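Side-chain contacts in RNA-induced transcriptional silencing complex protein tas3 (Schizosaccharomyces pombe, PDB 3D1B), which forms part of the core of the RNA-induced transcriptional silencing (RITS) complex, which couples RNA interference to heterochromatin formation and accurate chromosome segregation: residues 36-41 with 53-58; 75-80 with 101-106; 82-87 with 114-119. One frame throughout, in Å; residues are numbered along the deposited sequence.

How the contacts relate
This chain is a C-terminal, all-helical part of Tas3, the alpha motif that mediates RITS cis spreading. Contact 1 comes first: both its segments precede those of contacts 2 and 3. It joins helices 32-46 and 52-60. Contacts 2 and 3 both use helix 74-84, and their segments alternate in the sequence. Contact 2 pairs that helix with helix 89-105, and contact 3 pairs its end with helix 109-122. Centre to centre, contacts 2 and 3 are about 13 Å apart. Contact 1 lies across the chain's centre, about 22 Å from contact 2 and about 20 Å from contact 3. Contact 1 meets the second subunit of the two-chain assembly heavily, contact 2 slightly and contact 3 not at all.

Contact 1. Residues 36-41 with 53-58; sequences EALVKV and SQVLQL
Val41 N donates to Ala37 O at 2.8 Å, a bond inside helix 32-46, and the Val41 side chain packs against Val55 and Leu58 of helix 52-60. The two helices follow each other in the chain and form a roughly antiparallel helical hairpin. Their short segments cross at 140° with axes 10.0 Å apart. The join is buried and wholly apolar. Both Val41 methyls meet Leu58, and CG1 also meets Val55. Val41 CG1 stands opposite the backbone N (chi1 173°) and lies 4.1 Å from Val55 CG2, while also reaching Leu58 CD1 at 4.0 Å. Val41 CG2 sits beside the backbone N and rests on Leu58 CB at 3.9 Å. Ile50, in the connection between the helices, touches Val41, Val55 and Leu58 and adds to the same apolar cluster. The second subunit bears on this hairpin too. Gln54 OE1 is gripped by Asp51 N and by Lys100 NZ of the second subunit, and Gln54 NE2 bonds to Thr103 OG1 of that subunit. One turn back from Val41, the Leu38 side chain slants across Val55 and brings Leu38 CD1 to 3.9 Å from Val55 CG1.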
# COMPACT_ATOMS: atom_id res chain seq x y z
N GLU A 36 -12.73 13.95 0.44
CA GLU A 36 -11.84 14.72 1.30
C GLU A 36 -10.50 14.01 1.46
O GLU A 36 -9.45 14.65 1.48
CB GLU A 36 -12.50 14.93 2.66
CG GLU A 36 -13.61 15.98 2.65
CD GLU A 36 -14.72 15.69 3.64
OE1 GLU A 36 -14.43 15.28 4.78
OE2 GLU A 36 -15.90 15.87 3.26
N ALA A 37 -10.55 12.69 1.57
CA ALA A 37 -9.33 11.89 1.73
C ALA A 37 -8.46 11.95 0.48
O ALA A 37 -7.24 12.07 0.56
CB ALA A 37 -9.71 10.44 2.04
N LEU A 38 -9.09 11.88 -0.69
CA LEU A 38 -8.34 11.93 -1.94
C LEU A 38 -7.55 13.23 -2.05
O LEU A 38 -6.41 13.24 -2.52
CB LEU A 38 -9.28 11.78 -3.13
CG LEU A 38 -8.59 11.77 -4.50
CD1 LEU A 38 -7.59 10.62 -4.58
CD2 LEU A 38 -9.64 11.64 -5.59
N VAL A 39 -8.15 14.33 -1.60
CA VAL A 39 -7.48 15.63 -1.66
C VAL A 39 -6.17 15.61 -0.89
O VAL A 39 -5.16 16.18 -1.34
CB VAL A 39 -8.39 16.75 -1.10
CG1 VAL A 39 -7.59 18.05 -0.94
CG2 VAL A 39 -9.56 16.97 -2.04
N LYS A 40 -6.17 14.95 0.26
CA LYS A 40 -4.97 14.87 1.10
C LYS A 40 -4.00 13.78 0.65
O LYS A 40 -2.79 13.92 0.81
CB LYS A 40 -5.36 14.61 2.56
CG LYS A 40 -6.33 15.62 3.17
CD LYS A 40 -6.35 15.48 4.69
CE LYS A 40 -7.40 16.35 5.35
NZ LYS A 40 -8.71 15.64 5.53
N VAL A 41 -4.55 12.71 0.08
CA VAL A 41 -3.74 11.58 -0.37
C VAL A 41 -3.06 11.74 -1.72
O VAL A 41 -1.90 11.36 -1.88
CB VAL A 41 -4.61 10.29 -0.44
CG1 VAL A 41 -3.82 9.16 -1.08
CG2 VAL A 41 -5.07 9.88 0.95
N SER A 53 -2.74 1.75 -6.19
CA SER A 53 -3.36 0.75 -5.32
C SER A 53 -3.39 1.29 -3.90
O SER A 53 -4.35 1.08 -3.16
CB SER A 53 -2.58 -0.56 -5.35
OG SER A 53 -2.65 -1.15 -6.64
N GLN A 54 -2.33 2.00 -3.53
CA GLN A 54 -2.22 2.58 -2.21
C GLN A 54 -3.21 3.73 -2.06
O GLN A 54 -3.80 3.90 -1.00
CB GLN A 54 -0.79 3.05 -1.95
CG GLN A 54 0.20 1.89 -1.86
CD GLN A 54 1.64 2.33 -1.77
OE1 GLN A 54 2.19 2.91 -2.71
NE2 GLN A 54 2.27 2.04 -0.64
N VAL A 55 -3.40 4.50 -3.13
CA VAL A 55 -4.36 5.60 -3.08
C VAL A 55 -5.74 5.02 -2.79
O VAL A 55 -6.48 5.52 -1.94
CB VAL A 55 -4.41 6.37 -4.43
CG1 VAL A 55 -5.59 7.33 -4.43
CG2 VAL A 55 -3.12 7.13 -4.63
N LEU A 56 -6.09 3.95 -3.50
CA LEU A 56 -7.39 3.31 -3.31
C LEU A 56 -7.59 2.82 -1.89
O LEU A 56 -8.65 3.00 -1.29
CB LEU A 56 -7.55 2.13 -4.27
CG LEU A 56 -7.77 2.45 -5.74
CD1 LEU A 56 -7.87 1.15 -6.53
CD2 LEU A 56 -9.03 3.29 -5.91
N GLN A 57 -6.56 2.19 -1.34
CA GLN A 57 -6.68 1.68 0.02
C GLN A 57 -6.85 2.80 1.03
O GLN A 57 -7.69 2.72 1.92
CB GLN A 57 -5.45 0.83 0.37
CG GLN A 57 -5.67 -0.10 1.55
CD GLN A 57 -4.53 -1.09 1.74
OE1 GLN A 57 -3.87 -1.48 0.78
NE2 GLN A 57 -4.31 -1.52 2.98
N LEU A 58 -6.07 3.87 0.88
CA LEU A 58 -6.16 5.00 1.80
C LEU A 58 -7.49 5.71 1.70
O LEU A 58 -8.13 6.00 2.72
CB LEU A 58 -5.01 5.98 1.53
CG LEU A 58 -3.64 5.41 1.92
CD1 LEU A 58 -2.54 6.37 1.50
CD2 LEU A 58 -3.61 5.19 3.43

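Contact 2. Residues 75-80 with 101-106; sequences PEQLMF and LVTGKN
Gln77 reaches out from helix 74-84 with its amide oxygen against one methyl each of Val102 and Thr103. Gln77 OE1 lies 4.1 Å from Val102 CG1 and equally 4.1 Å from Thr103 CG2. These are van der Waals approaches of an oxygen to two methyls. The backbones stay well apart, with 9.2 Å between Gln77 CA and Val102 CA, so the long glutamine chain bridges the interval. It does so by running extended beyond CG (chi2 -167°). Gln77 and Val102 lie alongside each other, pointing contrary ways, whereas Thr103 meets the glutamine at a slant. With Thr103 chi1 at 56°, CG2 falls beside the backbone N and meets Gln77, while Thr103 OG1 bonds to Tyr99 O, one turn earlier. Gln77 makes weak hydrogen bonds: OE1 with Tyr99 OH, and NE2 with Gln72 O. Deeper in, the Phe80 ring meets that of Tyr99 with the planes about 20° apart, and Phe80 also touches Leu109 and Ser113 of the last helix, where Val102 touches Ala112. The contact is thus a partly buried one within the Tas3 C-terminal helical family region, in its all-alpha packing of helices 74-84, 89-105 and 109-122.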
# COMPACT_ATOMS: atom_id res chain seq x y z
N PRO A 75 -17.78 -19.57 1.94
CA PRO A 75 -17.90 -19.91 0.52
C PRO A 75 -18.11 -18.70 -0.39
O PRO A 75 -17.49 -18.59 -1.44
CB PRO A 75 -19.10 -20.86 0.50
CG PRO A 75 -19.01 -21.54 1.81
CD PRO A 75 -18.69 -20.39 2.76
N GLU A 76 -18.99 -17.79 0.02
CA GLU A 76 -19.25 -16.60 -0.80
C GLU A 76 -18.01 -15.72 -0.89
O GLU A 76 -17.75 -15.10 -1.92
CB GLU A 76 -20.41 -15.79 -0.22
CG GLU A 76 -21.78 -16.45 -0.43
CD GLU A 76 -22.13 -17.44 0.66
OE1 GLU A 76 -21.25 -18.23 1.07
OE2 GLU A 76 -23.29 -17.44 1.10
N GLN A 77 -17.24 -15.66 0.19
CA GLN A 77 -16.03 -14.85 0.18
C GLN A 77 -14.99 -15.47 -0.73
O GLN A 77 -14.24 -14.75 -1.40
CB GLN A 77 -15.49 -14.67 1.59
CG GLN A 77 -16.45 -13.88 2.46
CD GLN A 77 -15.81 -13.43 3.75
OE1 GLN A 77 -14.90 -12.61 3.75
NE2 GLN A 77 -16.29 -13.97 4.87
N LEU A 78 -14.93 -16.79 -0.75
CA LEU A 78 -13.96 -17.47 -1.61
C LEU A 78 -14.35 -17.29 -3.08
O LEU A 78 -13.49 -17.11 -3.94
CB LEU A 78 -13.88 -18.96 -1.27
CG LEU A 78 -13.33 -19.25 0.13
CD1 LEU A 78 -13.30 -20.76 0.36
CD2 LEU A 78 -11.94 -18.67 0.26
N MET A 79 -15.64 -17.32 -3.37
CA MET A 79 -16.09 -17.13 -4.74
C MET A 79 -15.79 -15.69 -5.16
O MET A 79 -15.45 -15.43 -6.31
CB MET A 79 -17.59 -17.41 -4.86
CG MET A 79 -18.07 -17.66 -6.29
SD MET A 79 -17.24 -19.07 -7.05
CE MET A 79 -17.78 -20.35 -6.02
N PHE A 80 -15.92 -14.76 -4.21
CA PHE A 80 -15.64 -13.35 -4.50
C PHE A 80 -14.18 -13.19 -4.89
O PHE A 80 -13.85 -12.48 -5.84
CB PHE A 80 -15.92 -12.48 -3.26
CG PHE A 80 -15.57 -11.02 -3.46
CD1 PHE A 80 -16.51 -10.13 -3.99
CD2 PHE A 80 -14.31 -10.54 -3.11
CE1 PHE A 80 -16.19 -8.78 -4.19
CE2 PHE A 80 -13.98 -9.18 -3.31
CZ PHE A 80 -14.92 -8.31 -3.85
N LEU A 101 -12.30 -3.73 3.49
CA LEU A 101 -13.43 -3.22 4.27
C LEU A 101 -14.40 -4.34 4.61
O LEU A 101 -15.09 -4.30 5.63
CB LEU A 101 -14.14 -2.10 3.50
CG LEU A 101 -13.29 -0.86 3.21
CD1 LEU A 101 -14.17 0.20 2.56
CD2 LEU A 101 -12.67 -0.32 4.48
N VAL A 102 -14.48 -5.33 3.73
CA VAL A 102 -15.37 -6.47 3.97
C VAL A 102 -14.87 -7.22 5.21
O VAL A 102 -15.62 -7.43 6.17
CB VAL A 102 -15.38 -7.44 2.76
CG1 VAL A 102 -16.09 -8.74 3.13
CG2 VAL A 102 -16.07 -6.76 1.58
N THR A 103 -13.60 -7.59 5.20
CA THR A 103 -13.02 -8.33 6.31
C THR A 103 -12.78 -7.52 7.58
O THR A 103 -12.98 -8.02 8.69
CB THR A 103 -11.69 -9.00 5.91
OG1 THR A 103 -10.79 -8.00 5.40
CG2 THR A 103 -11.93 -10.06 4.84
N GLY A 104 -12.35 -6.27 7.43
CA GLY A 104 -12.05 -5.46 8.59
C GLY A 104 -13.15 -4.59 9.16
O GLY A 104 -13.09 -4.20 10.33
N LYS A 105 -14.15 -4.28 8.34
CA LYS A 105 -15.23 -3.42 8.81
C LYS A 105 -16.60 -3.99 8.53
O LYS A 105 -17.61 -3.29 8.65
CB LYS A 105 -15.08 -2.04 8.19
CG LYS A 105 -13.76 -1.38 8.56
CD LYS A 105 -13.57 -0.06 7.86
CE LYS A 105 -12.39 0.68 8.45
NZ LYS A 105 -12.17 1.99 7.78
N ASN A 106 -16.65 -5.26 8.15
CA ASN A 106 -17.91 -5.94 7.87
C ASN A 106 -18.72 -5.33 6.74
O ASN A 106 -19.95 -5.42 6.75
CB ASN A 106 -18.75 -5.97 9.15
CG ASN A 106 -18.12 -6.80 10.25
OD1 ASN A 106 -18.07 -6.39 11.41
ND2 ASN A 106 -17.64 -7.98 9.89

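Contact 3. Residues 82-87 with 114-119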
# COMPACT_ATOMS: atom_id res chain seq x y z
N SER A 82 -12.16 -15.59 -6.06
CA SER A 82 -11.87 -16.29 -7.30
C SER A 82 -12.25 -15.39 -8.47
O SER A 82 -11.57 -15.36 -9.49
CB SER A 82 -12.64 -17.61 -7.39
OG SER A 82 -11.90 -18.67 -6.80
N ASN A 83 -13.34 -14.65 -8.30
CA ASN A 83 -13.81 -13.75 -9.34
C ASN A 83 -12.89 -12.54 -9.45
O ASN A 83 -12.65 -12.04 -10.55
CB ASN A 83 -15.24 -13.30 -9.05
CG ASN A 83 -15.77 -12.34 -10.09
OD1 ASN A 83 -15.88 -11.14 -9.84
ND2 ASN A 83 -16.10 -12.86 -11.27
N LEU A 84 -12.38 -12.09 -8.31
CA LEU A 84 -11.50 -10.92 -8.27
C LEU A 84 -10.22 -11.15 -9.07
O LEU A 84 -9.71 -10.24 -9.72
CB LEU A 84 -11.15 -10.58 -6.81
CG LEU A 84 -10.27 -9.35 -6.59
CD1 LEU A 84 -10.90 -8.12 -7.27
CD2 LEU A 84 -10.11 -9.11 -5.09
N GLU A 85 -9.70 -12.37 -9.01
CA GLU A 85 -8.47 -12.72 -9.73
C GLU A 85 -8.57 -12.51 -11.24
O GLU A 85 -7.56 -12.29 -11.90
CB GLU A 85 -8.11 -14.19 -9.47
CG GLU A 85 -7.66 -14.49 -8.05
CD GLU A 85 -6.19 -14.22 -7.83
OE1 GLU A 85 -5.56 -13.58 -8.72
OE2 GLU A 85 -5.65 -14.64 -6.78
N LYS A 86 -9.78 -12.56 -11.77
CA LYS A 86 -10.00 -12.42 -13.21
C LYS A 86 -10.26 -11.01 -13.70
O LYS A 86 -10.36 -10.78 -14.91
CB LYS A 86 -11.19 -13.29 -13.63
CG LYS A 86 -11.01 -14.74 -13.24
CD LYS A 86 -12.14 -15.61 -13.75
CE LYS A 86 -13.44 -15.36 -13.02
NZ LYS A 86 -14.35 -16.51 -13.25
N GLN A 87 -10.37 -10.07 -12.78
CA GLN A 87 -10.66 -8.69 -13.15
C GLN A 87 -9.53 -7.93 -13.81
O GLN A 87 -8.36 -8.25 -13.69
CB GLN A 87 -11.10 -7.91 -11.90
CG GLN A 87 -12.28 -8.55 -11.19
CD GLN A 87 -13.49 -8.71 -12.09
OE1 GLN A 87 -13.99 -7.73 -12.64
NE2 GLN A 87 -13.96 -9.94 -12.24
N GLN A 114 -21.12 -5.10 -6.02
CA GLN A 114 -21.70 -4.03 -6.83
C GLN A 114 -20.63 -3.01 -7.19
O GLN A 114 -20.53 -2.57 -8.34
CB GLN A 114 -22.84 -3.34 -6.08
CG GLN A 114 -24.05 -4.23 -5.83
CD GLN A 114 -25.11 -3.53 -5.00
OE1 GLN A 114 -25.66 -2.51 -5.41
NE2 GLN A 114 -25.39 -4.08 -3.82
N ILE A 115 -19.82 -2.62 -6.21
CA ILE A 115 -18.75 -1.65 -6.44
C ILE A 115 -17.78 -2.20 -7.49
O ILE A 115 -17.37 -1.50 -8.41
CB ILE A 115 -17.98 -1.35 -5.14
CG1 ILE A 115 -18.92 -0.75 -4.10
CG2 ILE A 115 -16.84 -0.38 -5.42
CD1 ILE A 115 -18.28 -0.52 -2.75
N LEU A 116 -17.41 -3.47 -7.35
CA LEU A 116 -16.48 -4.10 -8.28
C LEU A 116 -17.06 -4.12 -9.69
O LEU A 116 -16.36 -3.85 -10.66
CB LEU A 116 -16.15 -5.53 -7.83
CG LEU A 116 -15.27 -6.31 -8.81
CD1 LEU A 116 -13.89 -5.68 -8.90
CD2 LEU A 116 -15.17 -7.76 -8.36
N LYS A 117 -18.34 -4.44 -9.79
CA LYS A 117 -19.00 -4.51 -11.09
C LYS A 117 -19.00 -3.13 -11.75
O LYS A 117 -18.81 -3.01 -12.96
CB LYS A 117 -20.44 -5.00 -10.93
CG LYS A 117 -21.17 -5.19 -12.25
CD LYS A 117 -20.55 -6.32 -13.07
CE LYS A 117 -20.71 -6.07 -14.56
NZ LYS A 117 -22.11 -5.74 -14.93
N GLU A 118 -19.19 -2.09 -10.95
CA GLU A 118 -19.20 -0.73 -11.47
C GLU A 118 -17.80 -0.36 -11.95
O GLU A 118 -17.64 0.24 -13.01
CB GLU A 118 -19.65 0.23 -10.37
CG GLU A 118 -20.24 1.52 -10.87
CD GLU A 118 -20.79 2.36 -9.73
OE1 GLU A 118 -19.98 2.89 -8.95
OE2 GLU A 118 -22.03 2.49 -9.62
N ALA A 119 -16.79 -0.74 -11.18
CA ALA A 119 -15.41 -0.44 -11.54
C ALA A 119 -15.04 -1.13 -12.85
O ALA A 119 -14.35 -0.55 -13.70
CB ALA A 119 -14.46 -0.89 -10.43
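Leu116 holds CG anti to its backbone N (chi1 175°), and Gln87 holds CG anti to its carbonyl carbon (chi1 -56°); together these torsions set the leucine methyls against the CG of the glutamine. Leu116 carries the whole contact from helix 109-122. Leu116 CD1 lies 4.0 Å from Gln87 CG and 4.2 Å from Leu84 CD1. Leu116 CD2 comes to 3.8 Å from Asn83 OD1, where the two side chains run antiparallel alongside each other. A bend at chi2 of Gln87 folds its amide back to Asn83. There Gln87 NE2 donates to Asn83 O at 3.0 Å, with a nearly straight N-H (170°). The oxygen lies in the Gln87 amide plane, but the nitrogen stands well out of the carbonyl plane of Asn83. Lys86 N reaches Asn83 O at 3.2 Å from the opposite face. A type I turn from Leu84 to Gln87 follows, closed by Gln87 N to Leu84 O at 3.1 Å. An alanine at Gln87 would take away CG and the amide, which would probably open a gap beside the Leu116 methyls and leave Asn83 O with Lys86 N alone of these two donors. Helix 89-105 borders both segments: Lys92 touches Gln87 and bonds through NZ to Glu85 O, Val94 and Ile98 pack on Ile115, and Phe90 packs on Ala119.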